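Local atomic coordinates of glycerol dehydratase (Clostridium butyricum, PDB entry 1R9D), a protein that probably dehydrates glycerol without vitamin B12, acting as a glycyl radical lyase of the pyruvate formate lyase-like family. Residues Lys4-Gln9 / Leu389-Glu394; Glu398-Pro403 / Asp756-Val761. All blocks are in the same frame, centred on the assembly; numbering follows the deposited sequence.

Contact 1 (Lys4-Gln9 / Leu389-Glu394); sequences KGFSTQ and LLRAAE
Arg391 grips the carbonyl of Gly5 end-on with two nitrogens: NH1 lies 2.9 Å and NH2 3.0 Å from Gly5 O. The oxygen sits close to the guanidinium plane, yet both donors reach it from one face of its carbonyl plane rather than along a lone pair. Next along the helix surface, Glu394 accepts from the backbone of the same glycine, Gly5 N to Glu394 OE1 measuring 3.1 Å, on the syn lone pair of that oxygen. Gly5 is thus bonded through both its N-H and its C=O. The two helix side chains are themselves joined by a salt bridge, Arg391 NH1 to Glu394 OE2 at 2.9 Å, and Arg391 NH2 pairs with Glu364 of helix 357-369. Helix 386-397 is the crossover of a beta-alpha-beta unit, linking the adjacent parallel strands 375-380 and 404-407, and the N-terminal loop ahead of helix 11-22 is fastened to it. Phe6 adds van der Waals packing. The guanidinium lies over one face of its ring, displaced toward the rim, with the planes inclined by 37° and Phe6 CD2 3.3 Å from Arg391 NH2. The ring's far end, Phe6 CZ, meets the Glu394 methylene CB at 3.9 Å.

Contact 2 (Glu398-Pro403 / Asp756-Val761); sequences EGLGLP and DLIVRV
Arg760 lays its side chain along the Gly401 peptide. At the root, Arg760 CB packs directly on the bare CA of Gly401, 3.8 Å away, where the glycine has a positive phi (88°). CG is anti to the backbone N (chi1 -167°), and the bend at chi2 (65°) then swings the chain past the carbonyl. CG itself already faces Gly401 O. Arg760 CD approaches Gly401 O to 3.4 Å, and Arg760 NE stands 3.5 Å from the same oxygen, which is over one face of the guanidinium, displaced toward its rim, and is faced by CZ as well. No hydrogen bond is made here. At the tip, Arg760 NH1 lies 3.5 Å from Leu402 CD2, the two side chains crossing at about a right angle, while the hydrogen bond of Arg760 NH1 goes to Ser765 OG. That hydroxyl group is also bonded to Leu400 O, linking the two segments indirectly. Ser765 belongs to strand 765-767, the antiparallel partner of strand 758-760, and the loop after helix 386-397 packs against this hairpin of the glycine radical region. The connection between the two strands carries Gly763, the predicted site of the glycyl radical, which is not present in this structure. Two residues earlier on the strand, Ile758 CG2 rests 3.8 Å from Leu400 O, and Leu400 CD2 is 4.3 Å from Ile758 CB. Beside this pair, one water donates to both backbones, 2.7 Å from Gly399 O and 2.9 Å from Ile758 O, bridging two carbonyls that cannot bond each other.

In the fold
Contacts 1 and 2 follow each other along helix 386-397: the helix supplies one side of contact 1, and the loop leaving it supplies one side of contact 2. Their centres are 15 Å apart, and they touch directly, Phe6 CE1 packing 3.8 Å from Glu398 OE2 and Ala392 O 3.6 Å from Pro403 CD. Depth separates them: the centre of contact 1, a surface contact, is about 26 Å from the chain's centre, and that of contact 2, which is buried, about 17 Å. In contact 2 the Arg760 side chain is about 11 Å from a bound glycerol, too far to touch it.

Contact 1 (Lys4-Gln9 / Leu389-Glu394)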
ATOM      1  N   LYS A   4      -9.846 -52.868  23.802  1.00 52.74           N
ATOM      2  CA  LYS A   4      -9.914 -52.525  25.214  1.00 50.94           C
ATOM      3  C   LYS A   4     -11.121 -51.661  25.569  1.00 49.11           C
ATOM      4  O   LYS A   4     -11.546 -51.622  26.724  1.00 49.61           O
ATOM      5  CB  LYS A   4      -8.629 -51.805  25.626  1.00 52.01           C
ATOM      6  CG  LYS A   4      -7.356 -52.553  25.257  1.00 52.84           C
ATOM      7  CD  LYS A   4      -6.123 -51.733  25.606  1.00 54.06           C
ATOM      8  CE  LYS A   4      -4.842 -52.414  25.145  1.00 54.42           C
ATOM      9  NZ  LYS A   4      -3.658 -51.525  25.324  1.00 54.91           N
ATOM     10  N   GLY A   5     -11.684 -50.980  24.578  1.00 45.83           N
ATOM     11  CA  GLY A   5     -12.820 -50.118  24.848  1.00 42.85           C
ATOM     12  C   GLY A   5     -12.307 -48.807  25.412  1.00 40.47           C
ATOM     13  O   GLY A   5     -11.100 -48.639  25.576  1.00 39.04           O
ATOM     14  N   PHE A   6     -13.208 -47.881  25.723  1.00 39.46           N
ATOM     15  CA  PHE A   6     -12.788 -46.586  26.253  1.00 38.25           C
ATOM     16  C   PHE A   6     -13.240 -46.328  27.688  1.00 38.54           C
ATOM     17  O   PHE A   6     -14.237 -46.882  28.149  1.00 38.25           O
ATOM     18  CB  PHE A   6     -13.293 -45.460  25.346  1.00 37.43           C
ATOM     19  CG  PHE A   6     -12.865 -45.599  23.909  1.00 37.13           C
ATOM     20  CD1 PHE A   6     -13.654 -46.292  22.996  1.00 36.68           C
ATOM     21  CD2 PHE A   6     -11.659 -45.055  23.476  1.00 36.42           C
ATOM     22  CE1 PHE A   6     -13.245 -46.442  21.671  1.00 37.36           C
ATOM     23  CE2 PHE A   6     -11.239 -45.201  22.151  1.00 36.87           C
ATOM     24  CZ  PHE A   6     -12.033 -45.894  21.249  1.00 36.43           C
ATOM     25  N   SER A   7     -12.492 -45.475  28.385  1.00 38.32           N
ATOM     26  CA  SER A   7     -12.798 -45.125  29.768  1.00 37.58           C
ATOM     27  C   SER A   7     -13.938 -44.113  29.829  1.00 37.51           C
ATOM     28  O   SER A   7     -14.321 -43.533  28.811  1.00 36.11           O
ATOM     29  CB  SER A   7     -11.551 -44.550  30.445  1.00 38.04           C
ATOM     30  OG  SER A   7     -11.075 -43.412  29.749  1.00 37.51           O
ATOM     31  N   THR A   8     -14.481 -43.907  31.027  1.00 37.25           N
ATOM     32  CA  THR A   8     -15.583 -42.972  31.223  1.00 36.80           C
ATOM     33  C   THR A   8     -15.084 -41.606  31.692  1.00 36.09           C
ATOM     34  O   THR A   8     -14.254 -41.512  32.599  1.00 35.72           O
ATOM     35  CB  THR A   8     -16.595 -43.518  32.258  1.00 38.75           C
ATOM     36  OG1 THR A   8     -17.143 -44.755  31.781  1.00 39.64           O
ATOM     37  CG2 THR A   8     -17.730 -42.525  32.480  1.00 39.25           C
ATOM     38  N   GLN A   9     -15.603 -40.554  31.062  1.00 34.78           N
ATOM     39  CA  GLN A   9     -15.229 -39.181  31.384  1.00 33.92           C
ATOM     40  C   GLN A   9     -15.883 -38.722  32.686  1.00 33.84           C
ATOM     41  O   GLN A   9     -16.898 -39.276  33.102  1.00 33.17           O
ATOM     42  CB  GLN A   9     -15.644 -38.240  30.246  1.00 33.62           C
ATOM     43  CG  GLN A   9     -17.149 -38.049  30.066  1.00 32.41           C
ATOM     44  CD  GLN A   9     -17.846 -39.264  29.482  1.00 33.96           C
ATOM     45  OE1 GLN A   9     -17.207 -40.249  29.121  1.00 34.41           O
ATOM     46  NE2 GLN A   9     -19.168 -39.193  29.381  1.00 32.87           N
ATOM     47  N   LEU A 389      -3.032 -48.245  14.929  1.00 28.25           N
ATOM     48  CA  LEU A 389      -4.025 -48.336  13.875  1.00 28.04           C
ATOM     49  C   LEU A 389      -5.288 -49.025  14.392  1.00 28.18           C
ATOM     50  O   LEU A 389      -6.400 -48.637  14.044  1.00 27.32           O
ATOM     51  CB  LEU A 389      -3.456 -49.103  12.670  1.00 29.24           C
ATOM     52  CG  LEU A 389      -4.405 -49.284  11.481  1.00 29.35           C
ATOM     53  CD1 LEU A 389      -4.982 -47.942  11.057  1.00 28.82           C
ATOM     54  CD2 LEU A 389      -3.655 -49.933  10.328  1.00 30.99           C
ATOM     55  N   LEU A 390      -5.121 -50.045  15.231  1.00 28.48           N
ATOM     56  CA  LEU A 390      -6.276 -50.754  15.772  1.00 28.82           C
ATOM     57  C   LEU A 390      -7.078 -49.859  16.711  1.00 28.55           C
ATOM     58  O   LEU A 390      -8.307 -49.919  16.734  1.00 27.61           O
ATOM     59  CB  LEU A 390      -5.832 -52.028  16.493  1.00 30.66           C
ATOM     60  CG  LEU A 390      -5.379 -53.150  15.549  1.00 32.03           C
ATOM     61  CD1 LEU A 390      -4.842 -54.329  16.351  1.00 32.43           C
ATOM     62  CD2 LEU A 390      -6.562 -53.586  14.679  1.00 32.45           C
ATOM     63  N   ARG A 391      -6.387 -49.022  17.476  1.00 27.91           N
ATOM     64  CA  ARG A 391      -7.075 -48.117  18.387  1.00 27.44           C
ATOM     65  C   ARG A 391      -7.861 -47.098  17.571  1.00 27.03           C
ATOM     66  O   ARG A 391      -8.968 -46.717  17.940  1.00 26.00           O
ATOM     67  CB  ARG A 391      -6.075 -47.399  19.296  1.00 28.55           C
ATOM     68  CG  ARG A 391      -6.727 -46.607  20.428  1.00 30.31           C
ATOM     69  CD  ARG A 391      -7.540 -47.522  21.344  1.00 31.48           C
ATOM     70  NE  ARG A 391      -7.962 -46.840  22.567  1.00 31.38           N
ATOM     71  CZ  ARG A 391      -8.755 -47.380  23.489  1.00 32.78           C
ATOM     72  NH1 ARG A 391      -9.223 -48.613  23.330  1.00 32.30           N
ATOM     73  NH2 ARG A 391      -9.068 -46.695  24.582  1.00 32.34           N
ATOM     74  N   ALA A 392      -7.286 -46.651  16.457  1.00 26.24           N
ATOM     75  CA  ALA A 392      -7.975 -45.693  15.601  1.00 26.74           C
ATOM     76  C   ALA A 392      -9.226 -46.372  15.044  1.00 26.43           C
ATOM     77  O   ALA A 392     -10.292 -45.759  14.949  1.00 25.41           O
ATOM     78  CB  ALA A 392      -7.059 -45.237  14.466  1.00 27.01           C
ATOM     79  N   ALA A 393      -9.088 -47.645  14.680  1.00 25.75           N
ATOM     80  CA  ALA A 393     -10.215 -48.408  14.150  1.00 26.61           C
ATOM     81  C   ALA A 393     -11.325 -48.506  15.197  1.00 26.34           C
ATOM     82  O   ALA A 393     -12.501 -48.445  14.855  1.00 26.74           O
ATOM     83  CB  ALA A 393      -9.760 -49.802  13.730  1.00 25.74           C
ATOM     84  N   GLU A 394     -10.950 -48.668  16.465  1.00 28.09           N
ATOM     85  CA  GLU A 394     -11.931 -48.742  17.549  1.00 28.83           C
ATOM     86  C   GLU A 394     -12.725 -47.444  17.615  1.00 28.50           C
ATOM     87  O   GLU A 394     -13.931 -47.447  17.879  1.00 27.10           O
ATOM     88  CB  GLU A 394     -11.256 -48.939  18.910  1.00 31.20           C
ATOM     89  CG  GLU A 394     -10.813 -50.339  19.248  1.00 34.64           C
ATOM     90  CD  GLU A 394     -10.605 -50.514  20.747  1.00 35.85           C
ATOM     91  OE1 GLU A 394     -11.611 -50.642  21.485  1.00 37.76           O
ATOM     92  OE2 GLU A 394      -9.438 -50.507  21.190  1.00 37.26           O
TER

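Contact 2 (Glu398-Pro403 / Asp756-Val761)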
ATOM      1  N   GLU A 398     -17.066 -46.229  16.788  1.00 28.84           N
ATOM      2  CA  GLU A 398     -17.976 -45.446  17.625  1.00 30.41           C
ATOM      3  C   GLU A 398     -19.027 -44.699  16.802  1.00 30.62           C
ATOM      4  O   GLU A 398     -20.049 -44.265  17.334  1.00 31.50           O
ATOM      5  CB  GLU A 398     -17.185 -44.458  18.488  1.00 32.29           C
ATOM      6  CG  GLU A 398     -16.346 -45.117  19.582  1.00 35.26           C
ATOM      7  CD  GLU A 398     -17.194 -45.840  20.618  1.00 38.96           C
ATOM      8  OE1 GLU A 398     -18.137 -45.217  21.156  1.00 40.23           O
ATOM      9  OE2 GLU A 398     -16.913 -47.027  20.901  1.00 40.49           O
ATOM     10  N   GLY A 399     -18.771 -44.535  15.505  1.00 29.89           N
ATOM     11  CA  GLY A 399     -19.728 -43.865  14.642  1.00 29.58           C
ATOM     12  C   GLY A 399     -19.762 -42.345  14.664  1.00 30.41           C
ATOM     13  O   GLY A 399     -20.783 -41.744  14.336  1.00 31.06           O
ATOM     14  N   LEU A 400     -18.650 -41.719  15.033  1.00 29.70           N
ATOM     15  CA  LEU A 400     -18.574 -40.263  15.083  1.00 30.97           C
ATOM     16  C   LEU A 400     -17.998 -39.718  13.777  1.00 31.49           C
ATOM     17  O   LEU A 400     -17.957 -38.504  13.564  1.00 31.09           O
ATOM     18  CB  LEU A 400     -17.684 -39.830  16.249  1.00 30.83           C
ATOM     19  CG  LEU A 400     -18.053 -40.393  17.624  1.00 32.16           C
ATOM     20  CD1 LEU A 400     -16.967 -40.034  18.625  1.00 32.58           C
ATOM     21  CD2 LEU A 400     -19.406 -39.844  18.066  1.00 33.39           C
ATOM     22  N   GLY A 401     -17.558 -40.621  12.906  1.00 31.10           N
ATOM     23  CA  GLY A 401     -16.977 -40.205  11.642  1.00 31.75           C
ATOM     24  C   GLY A 401     -15.485 -39.975  11.802  1.00 32.80           C
ATOM     25  O   GLY A 401     -14.788 -39.621  10.847  1.00 33.09           O
ATOM     26  N   LEU A 402     -14.995 -40.191  13.019  1.00 32.80           N
ATOM     27  CA  LEU A 402     -13.586 -40.004  13.341  1.00 32.52           C
ATOM     28  C   LEU A 402     -12.879 -41.343  13.460  1.00 31.93           C
ATOM     29  O   LEU A 402     -13.509 -42.358  13.759  1.00 33.46           O
ATOM     30  CB  LEU A 402     -13.446 -39.264  14.673  1.00 33.86           C
ATOM     31  CG  LEU A 402     -14.217 -37.959  14.848  1.00 34.41           C
ATOM     32  CD1 LEU A 402     -14.135 -37.529  16.313  1.00 35.73           C
ATOM     33  CD2 LEU A 402     -13.651 -36.885  13.928  1.00 35.04           C
ATOM     34  N   PRO A 403     -11.560 -41.369  13.210  1.00 29.18           N
ATOM     35  CA  PRO A 403     -10.777 -40.195  12.821  1.00 27.98           C
ATOM     36  C   PRO A 403     -10.574 -40.220  11.310  1.00 26.86           C
ATOM     37  O   PRO A 403     -10.882 -41.218  10.659  1.00 27.24           O
ATOM     38  CB  PRO A 403      -9.465 -40.415  13.553  1.00 27.71           C
ATOM     39  CG  PRO A 403      -9.271 -41.900  13.367  1.00 29.20           C
ATOM     40  CD  PRO A 403     -10.669 -42.460  13.651  1.00 29.00           C
ATOM     41  N   ASP A 756     -27.539 -35.144  20.302  1.00 36.65           N
ATOM     42  CA  ASP A 756     -26.135 -35.535  20.373  1.00 36.76           C
ATOM     43  C   ASP A 756     -25.650 -36.404  19.212  1.00 35.15           C
ATOM     44  O   ASP A 756     -24.519 -36.883  19.229  1.00 35.38           O
ATOM     45  CB  ASP A 756     -25.873 -36.263  21.693  1.00 39.63           C
ATOM     46  CG  ASP A 756     -26.422 -37.676  21.694  1.00 41.61           C
ATOM     47  OD1 ASP A 756     -27.543 -37.882  21.181  1.00 43.50           O
ATOM     48  OD2 ASP A 756     -25.735 -38.580  22.213  1.00 45.39           O
ATOM     49  N   LEU A 757     -26.498 -36.608  18.209  1.00 33.60           N
ATOM     50  CA  LEU A 757     -26.124 -37.433  17.060  1.00 32.01           C
ATOM     51  C   LEU A 757     -25.107 -36.718  16.173  1.00 30.53           C
ATOM     52  O   LEU A 757     -25.387 -35.647  15.643  1.00 29.04           O
ATOM     53  CB  LEU A 757     -27.365 -37.785  16.231  1.00 31.73           C
ATOM     54  CG  LEU A 757     -27.102 -38.556  14.929  1.00 32.26           C
ATOM     55  CD1 LEU A 757     -26.512 -39.918  15.244  1.00 32.23           C
ATOM     56  CD2 LEU A 757     -28.399 -38.703  14.150  1.00 31.91           C
ATOM     57  N   ILE A 758     -23.932 -37.325  16.016  1.00 30.40           N
ATOM     58  CA  ILE A 758     -22.866 -36.756  15.192  1.00 30.19           C
ATOM     59  C   ILE A 758     -22.707 -37.572  13.915  1.00 30.65           C
ATOM     60  O   ILE A 758     -22.814 -38.798  13.944  1.00 31.43           O
ATOM     61  CB  ILE A 758     -21.505 -36.779  15.919  1.00 30.94           C
ATOM     62  CG1 ILE A 758     -21.625 -36.115  17.294  1.00 31.39           C
ATOM     63  CG2 ILE A 758     -20.452 -36.053  15.072  1.00 29.92           C
ATOM     64  CD1 ILE A 758     -22.050 -34.661  17.235  1.00 31.31           C
ATOM     65  N   VAL A 759     -22.441 -36.893  12.803  1.00 29.40           N
ATOM     66  CA  VAL A 759     -22.256 -37.571  11.524  1.00 30.02           C
ATOM     67  C   VAL A 759     -21.122 -36.930  10.724  1.00 29.03           C
ATOM     68  O   VAL A 759     -20.835 -35.743  10.869  1.00 28.39           O
ATOM     69  CB  VAL A 759     -23.539 -37.517  10.666  1.00 30.47           C
ATOM     70  CG1 VAL A 759     -23.853 -36.082  10.286  1.00 32.49           C
ATOM     71  CG2 VAL A 759     -23.371 -38.363   9.419  1.00 32.35           C
ATOM     72  N   ARG A 760     -20.481 -37.726   9.879  1.00 28.70           N
ATOM     73  CA  ARG A 760     -19.393 -37.230   9.048  1.00 28.05           C
ATOM     74  C   ARG A 760     -19.970 -36.648   7.762  1.00 27.44           C
ATOM     75  O   ARG A 760     -20.756 -37.307   7.077  1.00 27.89           O
ATOM     76  CB  ARG A 760     -18.445 -38.375   8.687  1.00 29.17           C
ATOM     77  CG  ARG A 760     -17.130 -37.922   8.106  1.00 30.63           C
ATOM     78  CD  ARG A 760     -16.362 -37.139   9.152  1.00 32.07           C
ATOM     79  NE  ARG A 760     -15.015 -36.820   8.717  1.00 33.86           N
ATOM     80  CZ  ARG A 760     -14.117 -36.199   9.472  1.00 32.73           C
ATOM     81  NH1 ARG A 760     -14.426 -35.826  10.708  1.00 32.77           N
ATOM     82  NH2 ARG A 760     -12.906 -35.963   8.994  1.00 31.95           N
ATOM     83  N   VAL A 761     -19.592 -35.415   7.439  1.00 25.49           N
ATOM     84  CA  VAL A 761     -20.052 -34.784   6.214  1.00 24.58           C
ATOM     85  C   VAL A 761     -18.951 -35.012   5.170  1.00 26.25           C
ATOM     86  O   VAL A 761     -19.050 -35.931   4.357  1.00 27.85           O
ATOM     87  CB  VAL A 761     -20.307 -33.268   6.418  1.00 24.26           C
ATOM     88  CG1 VAL A 761     -20.840 -32.651   5.136  1.00 23.89           C
ATOM     89  CG2 VAL A 761     -21.318 -33.058   7.545  1.00 23.48           C
TER
HETATM   90  O   HOH W   1     -23.187 -41.281  15.410  1.00 42.24           O